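Local coordinates for protein methyl-coenzyme M reductase subunit beta (Methanosarcina barkeri, PDB 1E6Y) that forms part of methyl-coenzyme M reductase I, which uses coenzyme B to reduce methyl-coenzyme M to methane in the final step of methanogenesis, at residues T38-I49 with G169-I177; R68-N77 with M141-V152. All blocks are in the same frame, centred on the assembly; numbering follows the deposited sequence.

Contact 1: T38-I49 with G169-I177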
loop_
_atom_site.group_PDB
_atom_site.type_symbol
_atom_site.label_atom_id
_atom_site.label_comp_id
_atom_site.label_asym_id
_atom_site.label_seq_id
_atom_site.Cartn_x
_atom_site.Cartn_y
_atom_site.Cartn_z
ATOM N N THR E 38 -14.076 -13.988 -20.103
ATOM C CA THR E 38 -13.130 -13.942 -18.993
ATOM C C THR E 38 -13.552 -12.887 -17.974
ATOM O O THR E 38 -13.523 -13.131 -16.767
ATOM C CB THR E 38 -11.708 -13.627 -19.496
ATOM O OG1 THR E 38 -11.301 -14.641 -20.423
ATOM C CG2 THR E 38 -10.720 -13.589 -18.339
ATOM N N LYS E 39 -14.003 -11.737 -18.467
ATOM C CA LYS E 39 -14.455 -10.662 -17.593
ATOM C C LYS E 39 -15.728 -11.033 -16.833
ATOM O O LYS E 39 -15.834 -10.769 -15.636
ATOM C CB LYS E 39 -14.693 -9.379 -18.395
ATOM C CG LYS E 39 -13.421 -8.722 -18.915
ATOM C CD LYS E 39 -13.737 -7.497 -19.760
ATOM C CE LYS E 39 -14.281 -6.357 -18.914
ATOM N NZ LYS E 39 -14.500 -5.127 -19.727
ATOM N N ARG E 40 -16.677 -11.675 -17.513
ATOM C CA ARG E 40 -18.020 -11.817 -16.936
ATOM C C ARG E 40 -18.226 -13.101 -16.173
ATOM O O ARG E 40 -19.308 -13.330 -15.609
ATOM C CB ARG E 40 -19.053 -11.708 -18.076
ATOM C CG ARG E 40 -19.175 -12.981 -18.905
ATOM C CD ARG E 40 -19.989 -12.715 -20.169
ATOM N NE ARG E 40 -20.186 -13.875 -21.015
ATOM C CZ ARG E 40 -21.231 -14.688 -21.109
ATOM N NH1 ARG E 40 -22.328 -14.509 -20.373
ATOM N NH2 ARG E 40 -21.218 -15.711 -21.970
ATOM N N SER E 41 -17.197 -13.939 -16.084
ATOM C CA SER E 41 -17.361 -15.272 -15.495
ATOM C C SER E 41 -16.563 -15.499 -14.214
ATOM O O SER E 41 -15.415 -15.071 -14.099
ATOM C CB SER E 41 -16.985 -16.351 -16.508
ATOM O OG SER E 41 -17.721 -16.209 -17.708
ATOM N N VAL E 42 -17.180 -16.190 -13.256
ATOM C CA VAL E 42 -16.484 -16.655 -12.059
ATOM C C VAL E 42 -16.855 -18.096 -11.718
ATOM O O VAL E 42 -17.859 -18.623 -12.195
ATOM C CB VAL E 42 -16.786 -15.768 -10.815
ATOM C CG1 VAL E 42 -16.301 -14.349 -11.050
ATOM C CG2 VAL E 42 -18.282 -15.793 -10.482
ATOM N N ALA E 43 -16.003 -18.738 -10.926
ATOM C CA ALA E 43 -16.278 -20.058 -10.376
ATOM C C ALA E 43 -16.643 -19.914 -8.906
ATOM O O ALA E 43 -16.091 -19.069 -8.200
ATOM C CB ALA E 43 -15.053 -20.950 -10.524
ATOM N N VAL E 44 -17.600 -20.717 -8.459
ATOM C CA VAL E 44 -17.967 -20.756 -7.048
ATOM C C VAL E 44 -17.827 -22.180 -6.531
ATOM O O VAL E 44 -18.294 -23.126 -7.163
ATOM C CB VAL E 44 -19.422 -20.270 -6.824
ATOM C CG1 VAL E 44 -19.809 -20.412 -5.357
ATOM C CG2 VAL E 44 -19.556 -18.824 -7.260
ATOM N N ASN E 45 -17.121 -22.329 -5.417
ATOM C CA ASN E 45 -16.895 -23.637 -4.822
ATOM C C ASN E 45 -18.000 -23.947 -3.810
ATOM O O ASN E 45 -17.929 -23.536 -2.650
ATOM C CB ASN E 45 -15.519 -23.664 -4.146
ATOM C CG ASN E 45 -15.104 -25.058 -3.718
ATOM O OD1 ASN E 45 -15.915 -25.984 -3.694
ATOM N ND2 ASN E 45 -13.835 -25.211 -3.359
ATOM N N LEU E 46 -19.022 -24.665 -4.263
ATOM C CA LEU E 46 -20.170 -25.007 -3.428
ATOM C C LEU E 46 -19.784 -25.945 -2.292
ATOM O O LEU E 46 -20.281 -25.812 -1.172
ATOM C CB LEU E 46 -21.264 -25.656 -4.275
ATOM C CG LEU E 46 -21.899 -24.799 -5.370
ATOM C CD1 LEU E 46 -23.034 -25.579 -6.016
ATOM C CD2 LEU E 46 -22.412 -23.494 -4.780
ATOM N N ALA E 47 -18.916 -26.907 -2.592
ATOM C CA ALA E 47 -18.380 -27.798 -1.567
ATOM C C ALA E 47 -17.635 -26.991 -0.504
ATOM O O ALA E 47 -17.798 -27.229 0.693
ATOM C CB ALA E 47 -17.452 -28.833 -2.199
ATOM N N GLY E 48 -16.887 -25.983 -0.951
ATOM C CA GLY E 48 -16.163 -25.118 -0.036
ATOM C C GLY E 48 -17.072 -24.315 0.874
ATOM O O GLY E 48 -16.803 -24.187 2.067
ATOM N N ILE E 49 -18.144 -23.764 0.309
ATOM C CA ILE E 49 -19.132 -23.030 1.094
ATOM C C ILE E 49 -19.750 -23.936 2.157
ATOM O O ILE E 49 -19.800 -23.573 3.331
ATOM C CB ILE E 49 -20.260 -22.455 0.196
ATOM C CG1 ILE E 49 -19.694 -21.373 -0.726
ATOM C CG2 ILE E 49 -21.375 -21.869 1.053
ATOM C CD1 ILE E 49 -20.629 -20.958 -1.825
ATOM N N GLY E 169 -12.770 -16.741 0.897
ATOM C CA GLY E 169 -14.094 -16.944 0.338
ATOM C C GLY E 169 -14.103 -18.117 -0.627
ATOM O O GLY E 169 -13.148 -18.893 -0.677
ATOM N N GLN E 170 -15.171 -18.240 -1.410
ATOM C CA GLN E 170 -15.327 -19.393 -2.292
ATOM C C GLN E 170 -15.653 -18.990 -3.726
ATOM O O GLN E 170 -16.248 -19.764 -4.477
ATOM C CB GLN E 170 -16.417 -20.326 -1.752
ATOM C CG GLN E 170 -16.155 -20.857 -0.347
ATOM C CD GLN E 170 -14.932 -21.751 -0.270
ATOM O OE1 GLN E 170 -14.543 -22.379 -1.255
ATOM N NE2 GLN E 170 -14.334 -21.834 0.915
ATOM N N VAL E 171 -15.261 -17.775 -4.100
ATOM C CA VAL E 171 -15.482 -17.273 -5.453
ATOM C C VAL E 171 -14.144 -16.879 -6.070
ATOM O O VAL E 171 -13.357 -16.164 -5.448
ATOM C CB VAL E 171 -16.420 -16.034 -5.455
ATOM C CG1 VAL E 171 -16.721 -15.603 -6.882
ATOM C CG2 VAL E 171 -17.710 -16.347 -4.714
ATOM N N GLN E 172 -13.854 -17.421 -7.251
ATOM C CA GLN E 172 -12.635 -17.076 -7.982
ATOM C C GLN E 172 -12.965 -16.869 -9.450
ATOM O O GLN E 172 -13.803 -17.576 -10.008
ATOM C CB GLN E 172 -11.599 -18.200 -7.915
ATOM C CG GLN E 172 -11.187 -18.675 -6.541
ATOM C CD GLN E 172 -10.223 -19.850 -6.628
ATOM O OE1 GLN E 172 -9.572 -20.058 -7.656
ATOM N NE2 GLN E 172 -10.166 -20.655 -5.567
ATOM N N GLY E 173 -12.173 -16.031 -10.107
ATOM C CA GLY E 173 -12.217 -15.952 -11.554
ATOM C C GLY E 173 -10.836 -16.174 -12.139
ATOM O O GLY E 173 -9.891 -16.495 -11.416
ATOM N N ILE E 174 -10.719 -16.005 -13.451
ATOM C CA ILE E 174 -9.434 -16.100 -14.133
ATOM C C ILE E 174 -8.558 -14.883 -13.823
ATOM O O ILE E 174 -7.336 -14.999 -13.716
ATOM C CB ILE E 174 -9.642 -16.230 -15.664
ATOM C CG1 ILE E 174 -10.371 -17.542 -15.969
ATOM C CG2 ILE E 174 -8.309 -16.192 -16.395
ATOM C CD1 ILE E 174 -10.844 -17.664 -17.391
ATOM N N LEU E 175 -9.197 -13.735 -13.606
ATOM C CA LEU E 175 -8.487 -12.493 -13.308
ATOM C C LEU E 175 -8.325 -12.300 -11.801
ATOM O O LEU E 175 -8.796 -13.113 -11.004
ATOM C CB LEU E 175 -9.241 -11.299 -13.904
ATOM C CG LEU E 175 -9.566 -11.376 -15.398
ATOM C CD1 LEU E 175 -10.514 -10.252 -15.789
ATOM C CD2 LEU E 175 -8.279 -11.304 -16.201
ATOM N N SER E 176 -7.627 -11.237 -11.417
ATOM C CA SER E 176 -7.439 -10.905 -10.009
ATOM C C SER E 176 -8.442 -9.813 -9.623
ATOM O O SER E 176 -9.587 -9.837 -10.073
ATOM C CB SER E 176 -6.002 -10.426 -9.784
ATOM O OG SER E 176 -5.690 -10.352 -8.405
ATOM N N ILE E 177 -8.042 -8.913 -8.729
ATOM C CA ILE E 177 -8.790 -7.677 -8.508
ATOM C C ILE E 177 -7.991 -6.506 -9.079
ATOM O O ILE E 177 -6.767 -6.583 -9.196
ATOM C CB ILE E 177 -9.086 -7.436 -6.997
ATOM C CG1 ILE E 177 -7.787 -7.233 -6.212
ATOM C CG2 ILE E 177 -9.877 -8.607 -6.428
ATOM C CD1 ILE E 177 -8.005 -6.764 -4.783
HETATM O O HOH W 1 -12.920 -15.344 -15.169
HETATM O O HOH W 2 -12.057 -22.578 -2.475
#
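Gln170 sets CG anti to its carbonyl carbon and then bends at chi2 (-65°), and this folds its side chain over Asn45, Gly48 and Ile49. Its CB and CG slide past Ile49 in the opposite direction, with Gln170 CB 3.6 Å from Ile49 CG1. Gln170 OE1 then comes to 3.4 Å from Gly48 CA, so close that a CB on Gly48 would clash with it. The Asn45 amide swings to the far side from its own backbone N (chi1 -170°) and is turned 78° from the Gln170 amide. A water donates to Gln170 OE1 and accepts from Asn45 ND2. Asn45 OD1 N-caps the next helix by taking the N-H of Gly48 from above its carbonyl plane.

The backbones pair as antiparallel strands. Ala43 and Gln172 are the hydrogen-bonded pair, with Ala43 N to Gln172 O at 2.7 Å and Gln172 N to Ala43 O at 2.9 Å. Asn45 N also donates to Gln170 O. Val44 and Val171 form the next, non-hydrogen-bonded pair and lie side by side, CG2 to CG2 at 4.0 Å. At the other end Thr38 CG2 touches Ile174 CB and Leu175 CG. A second water donates to Thr38 O and Ser41 O and accepts from Ile174 N.

Strand 171-172 thus pairs with one edge of strand 41-45, and strand 107-111 pairs with the other. Helix 405-416 packs on Ala43, while helix 125-141 packs on Val42 and Ile49.

Contact 2: R68-N77 with M141-V152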
loop_
_atom_site.group_PDB
_atom_site.type_symbol
_atom_site.label_atom_id
_atom_site.label_comp_id
_atom_site.label_asym_id
_atom_site.label_seq_id
_atom_site.Cartn_x
_atom_site.Cartn_y
_atom_site.Cartn_z
ATOM N N ARG E 68 -20.752 -21.445 15.621
ATOM C CA ARG E 68 -21.691 -20.752 14.738
ATOM C C ARG E 68 -21.997 -21.648 13.535
ATOM O O ARG E 68 -22.257 -21.181 12.431
ATOM C CB ARG E 68 -21.137 -19.398 14.323
ATOM C CG ARG E 68 -20.761 -18.419 15.430
ATOM C CD ARG E 68 -21.994 -18.032 16.262
ATOM N NE ARG E 68 -23.008 -17.505 15.345
ATOM C CZ ARG E 68 -22.999 -16.314 14.777
ATOM N NH1 ARG E 68 -23.971 -15.961 13.936
ATOM N NH2 ARG E 68 -22.039 -15.422 15.019
ATOM N N GLY E 69 -21.874 -22.955 13.754
ATOM C CA GLY E 69 -21.999 -23.918 12.675
ATOM C C GLY E 69 -23.371 -23.961 12.034
ATOM O O GLY E 69 -24.394 -23.899 12.721
ATOM N N LEU E 70 -23.388 -23.997 10.705
ATOM C CA LEU E 70 -24.620 -24.161 9.943
ATOM C C LEU E 70 -24.479 -25.358 9.010
ATOM O O LEU E 70 -23.532 -25.435 8.226
ATOM C CB LEU E 70 -24.923 -22.897 9.127
ATOM C CG LEU E 70 -25.174 -21.599 9.904
ATOM C CD1 LEU E 70 -25.278 -20.438 8.933
ATOM C CD2 LEU E 70 -26.446 -21.718 10.734
ATOM N N ASN E 71 -25.386 -26.320 9.145
ATOM C CA ASN E 71 -25.337 -27.541 8.348
ATOM C C ASN E 71 -26.330 -27.482 7.196
ATOM O O ASN E 71 -27.491 -27.875 7.334
ATOM C CB ASN E 71 -25.620 -28.759 9.232
ATOM C CG ASN E 71 -24.649 -28.871 10.384
ATOM O OD1 ASN E 71 -23.435 -28.784 10.196
ATOM N ND2 ASN E 71 -25.178 -28.997 11.595
ATOM N N TYR E 72 -25.885 -26.891 6.092
ATOM C CA TYR E 72 -26.700 -26.771 4.889
ATOM C C TYR E 72 -26.156 -27.722 3.833
ATOM O O TYR E 72 -24.944 -27.788 3.613
ATOM C CB TYR E 72 -26.650 -25.342 4.344
ATOM C CG TYR E 72 -27.177 -24.269 5.274
ATOM C CD1 TYR E 72 -27.968 -24.592 6.381
ATOM C CD2 TYR E 72 -26.922 -22.923 5.019
ATOM C CE1 TYR E 72 -28.491 -23.598 7.206
ATOM C CE2 TYR E 72 -27.443 -21.926 5.831
ATOM C CZ TYR E 72 -28.226 -22.267 6.921
ATOM O OH TYR E 72 -28.753 -21.271 7.708
ATOM N N ASP E 73 -27.052 -28.440 3.168
ATOM C CA ASP E 73 -26.640 -29.319 2.085
ATOM C C ASP E 73 -26.562 -28.538 0.778
ATOM O O ASP E 73 -27.481 -28.578 -0.040
ATOM C CB ASP E 73 -27.618 -30.490 1.950
ATOM C CG ASP E 73 -27.101 -31.583 1.027
ATOM O OD1 ASP E 73 -25.921 -31.533 0.618
ATOM O OD2 ASP E 73 -27.884 -32.499 0.710
ATOM N N ILE E 74 -25.463 -27.812 0.599
ATOM C CA ILE E 74 -25.271 -26.981 -0.584
ATOM C C ILE E 74 -25.119 -27.845 -1.836
ATOM O O ILE E 74 -25.825 -27.646 -2.823
ATOM C CB ILE E 74 -24.017 -26.082 -0.440
ATOM C CG1 ILE E 74 -24.078 -25.293 0.876
ATOM C CG2 ILE E 74 -23.904 -25.147 -1.638
ATOM C CD1 ILE E 74 -25.255 -24.342 0.987
ATOM N N VAL E 75 -24.229 -28.830 -1.764
ATOM C CA VAL E 75 -23.931 -29.696 -2.900
ATOM C C VAL E 75 -25.140 -30.541 -3.315
ATOM O O VAL E 75 -25.420 -30.691 -4.505
ATOM C CB VAL E 75 -22.726 -30.617 -2.581
ATOM C CG1 VAL E 75 -22.497 -31.616 -3.712
ATOM C CG2 VAL E 75 -21.475 -29.773 -2.369
ATOM N N GLY E 76 -25.890 -31.031 -2.332
ATOM C CA GLY E 76 -27.062 -31.841 -2.620
ATOM C C GLY E 76 -28.208 -31.063 -3.239
ATOM O O GLY E 76 -29.147 -31.651 -3.777
ATOM N N ASN E 77 -28.129 -29.737 -3.166
ATOM C CA ASN E 77 -29.144 -28.862 -3.741
ATOM C C ASN E 77 -28.557 -28.013 -4.866
ATOM O O ASN E 77 -29.116 -26.977 -5.226
ATOM C CB ASN E 77 -29.729 -27.953 -2.655
ATOM C CG ASN E 77 -30.637 -28.697 -1.696
ATOM O OD1 ASN E 77 -31.803 -28.941 -1.995
ATOM N ND2 ASN E 77 -30.100 -29.081 -0.545
ATOM N N MET E 141 -32.961 -20.438 0.676
ATOM C CA MET E 141 -33.181 -21.876 0.547
ATOM C C MET E 141 -33.152 -22.591 1.891
ATOM O O MET E 141 -33.904 -23.543 2.115
ATOM C CB MET E 141 -32.127 -22.487 -0.379
ATOM C CG MET E 141 -32.295 -23.975 -0.623
ATOM S SD MET E 141 -31.176 -24.567 -1.894
ATOM C CE MET E 141 -32.007 -23.970 -3.371
ATOM N N PHE E 142 -32.303 -22.112 2.792
ATOM C CA PHE E 142 -32.083 -22.793 4.059
ATOM C C PHE E 142 -32.633 -22.010 5.247
ATOM O O PHE E 142 -32.416 -22.385 6.399
ATOM C CB PHE E 142 -30.592 -23.082 4.236
ATOM C CG PHE E 142 -30.023 -23.975 3.166
ATOM C CD1 PHE E 142 -29.372 -23.431 2.063
ATOM C CD2 PHE E 142 -30.201 -25.356 3.228
ATOM C CE1 PHE E 142 -28.912 -24.246 1.031
ATOM C CE2 PHE E 142 -29.744 -26.181 2.203
ATOM C CZ PHE E 142 -29.098 -25.625 1.101
ATOM N N GLY E 143 -33.376 -20.944 4.950
ATOM C CA GLY E 143 -34.122 -20.226 5.972
ATOM C C GLY E 143 -33.273 -19.646 7.087
ATOM O O GLY E 143 -33.655 -19.692 8.256
ATOM N N THR E 144 -32.143 -19.051 6.716
ATOM C CA THR E 144 -31.185 -18.538 7.686
ATOM C C THR E 144 -31.784 -17.413 8.530
ATOM O O THR E 144 -32.379 -16.478 7.997
ATOM C CB THR E 144 -29.923 -18.020 6.975
ATOM O OG1 THR E 144 -29.428 -19.032 6.088
ATOM C CG2 THR E 144 -28.841 -17.664 7.983
ATOM N N ASP E 145 -31.679 -17.550 9.851
ATOM C CA ASP E 145 -32.075 -16.488 10.777
ATOM C C ASP E 145 -31.171 -15.279 10.568
ATOM O O ASP E 145 -29.974 -15.434 10.310
ATOM C CB ASP E 145 -31.954 -16.967 12.228
ATOM C CG ASP E 145 -32.902 -18.107 12.554
ATOM O OD1 ASP E 145 -34.086 -18.039 12.156
ATOM O OD2 ASP E 145 -32.466 -19.069 13.223
ATOM N N PRO E 146 -31.738 -14.059 10.638
ATOM C CA PRO E 146 -30.971 -12.830 10.395
ATOM C C PRO E 146 -29.667 -12.722 11.195
ATOM O O PRO E 146 -28.649 -12.271 10.666
ATOM C CB PRO E 146 -31.963 -11.723 10.749
ATOM C CG PRO E 146 -33.288 -12.315 10.382
ATOM C CD PRO E 146 -33.183 -13.779 10.759
ATOM N N TYR E 147 -29.670 -13.215 12.433
ATOM C CA TYR E 147 -28.462 -13.180 13.258
ATOM C C TYR E 147 -27.407 -14.216 12.869
ATOM O O TYR E 147 -26.307 -14.229 13.425
ATOM C CB TYR E 147 -28.819 -13.315 14.742
ATOM C CG TYR E 147 -28.973 -11.978 15.429
ATOM C CD1 TYR E 147 -27.869 -11.148 15.630
ATOM C CD2 TYR E 147 -30.237 -11.474 15.731
ATOM C CE1 TYR E 147 -28.021 -9.845 16.095
ATOM C CE2 TYR E 147 -30.400 -10.170 16.196
ATOM C CZ TYR E 147 -29.289 -9.360 16.368
ATOM O OH TYR E 147 -29.452 -8.048 16.747
ATOM N N ASP E 148 -27.719 -15.035 11.868
ATOM C CA ASP E 148 -26.742 -15.951 11.286
ATOM C C ASP E 148 -26.333 -15.539 9.879
ATOM O O ASP E 148 -25.475 -16.176 9.267
ATOM C CB ASP E 148 -27.298 -17.373 11.253
ATOM C CG ASP E 148 -27.277 -18.039 12.610
ATOM O OD1 ASP E 148 -26.395 -17.710 13.433
ATOM O OD2 ASP E 148 -28.141 -18.908 12.847
ATOM N N ALA E 149 -26.928 -14.457 9.382
ATOM C CA ALA E 149 -26.628 -13.943 8.047
ATOM C C ALA E 149 -25.147 -13.634 7.811
ATOM O O ALA E 149 -24.632 -13.902 6.727
ATOM C CB ALA E 149 -27.476 -12.709 7.748
ATOM N N PRO E 150 -24.440 -13.091 8.823
ATOM C CA PRO E 150 -23.010 -12.805 8.642
ATOM C C PRO E 150 -22.180 -14.047 8.338
ATOM O O PRO E 150 -21.192 -13.978 7.602
ATOM C CB PRO E 150 -22.603 -12.174 9.973
ATOM C CG PRO E 150 -23.855 -11.560 10.478
ATOM C CD PRO E 150 -24.926 -12.544 10.104
ATOM N N ILE E 151 -22.582 -15.177 8.916
ATOM C CA ILE E 151 -21.887 -16.449 8.728
ATOM C C ILE E 151 -22.092 -16.983 7.307
ATOM O O ILE E 151 -21.141 -17.433 6.665
ATOM C CB ILE E 151 -22.373 -17.509 9.759
ATOM C CG1 ILE E 151 -22.109 -17.020 11.188
ATOM C CG2 ILE E 151 -21.677 -18.844 9.520
ATOM C CD1 ILE E 151 -20.641 -16.794 11.511
ATOM N N VAL E 152 -23.323 -16.897 6.806
ATOM C CA VAL E 152 -23.612 -17.302 5.432
ATOM C C VAL E 152 -22.861 -16.408 4.445
ATOM O O VAL E 152 -22.218 -16.896 3.514
ATOM C CB VAL E 152 -25.130 -17.234 5.131
ATOM C CG1 VAL E 152 -25.386 -17.477 3.648
ATOM C CG2 VAL E 152 -25.870 -18.269 5.962
HETATM O O HOH W 3 -25.222 -19.285 15.272
#
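Arg68 to Asn77 runs as an irregular chain past the end of one helix and the start of the next, with the CA atoms of Tyr72 and Phe142 6.7 Å apart and no backbone hydrogen bond between the segments. The rings of Tyr72 and Phe142 make an offset stack, planes 8° apart. Each ring also receives the other residue's CB over its face, and Phe142 CB sits 3.4 Å from the Tyr72 centroid. The Tyr72 hydroxyl shares a 2.8 Å hydrogen bond between OH and Thr144 OG1. A serine here in place of Tyr72 would probably lose the ring stack, leave Phe142 CB without the ring face it packs on, and leave Thr144 OG1 without this partner.

Asn77 ND2 donates to Asp73 O at the rim of the Phe142 ring. At the other end Arg68, bent at chi2 and chi3, lays its guanidinium over Ile151 CG1. Its NH1 donates almost straight to the anti lone pair of Asp148 OD1, a salt bridge of 3.0 Å. A water joins Arg68 NE to the same oxygen. Leu70 CD1 packs on Ile151 CG2 and on Val152 CG2, 3.7 Å from the latter.

Phe142 and Gly143 follow helix 125-141, which ends in a Schellman motif with Gly143 at positive phi; Asp73 forms an Asx motif.

The centres of contacts 1 and 2 lie about 20 Å apart, on the same side of the chain's centre, and all four segments belong to the N-terminal domain of the beta subunit. In sequence, both segments of contact 2 fall between the two segments of contact 1. Helix 46-55 starts in contact 1 and leads toward the 68-77 loop. Helix 149-157 starts in contact 2 and precedes strand 171-172. The two contacts meet directly where Leu46 O lies 3.7 Å from Ile74 CG2 and Ala47 CA 3.8 Å from Val75 CG2. Helix 125-141 touches both. Contact 1 adds the short edge strand 171-172 to the antiparallel sheet of this chain and contact 2 joins loops to helix ends, away from the sites that bind coenzyme M, coenzyme B and factor 430.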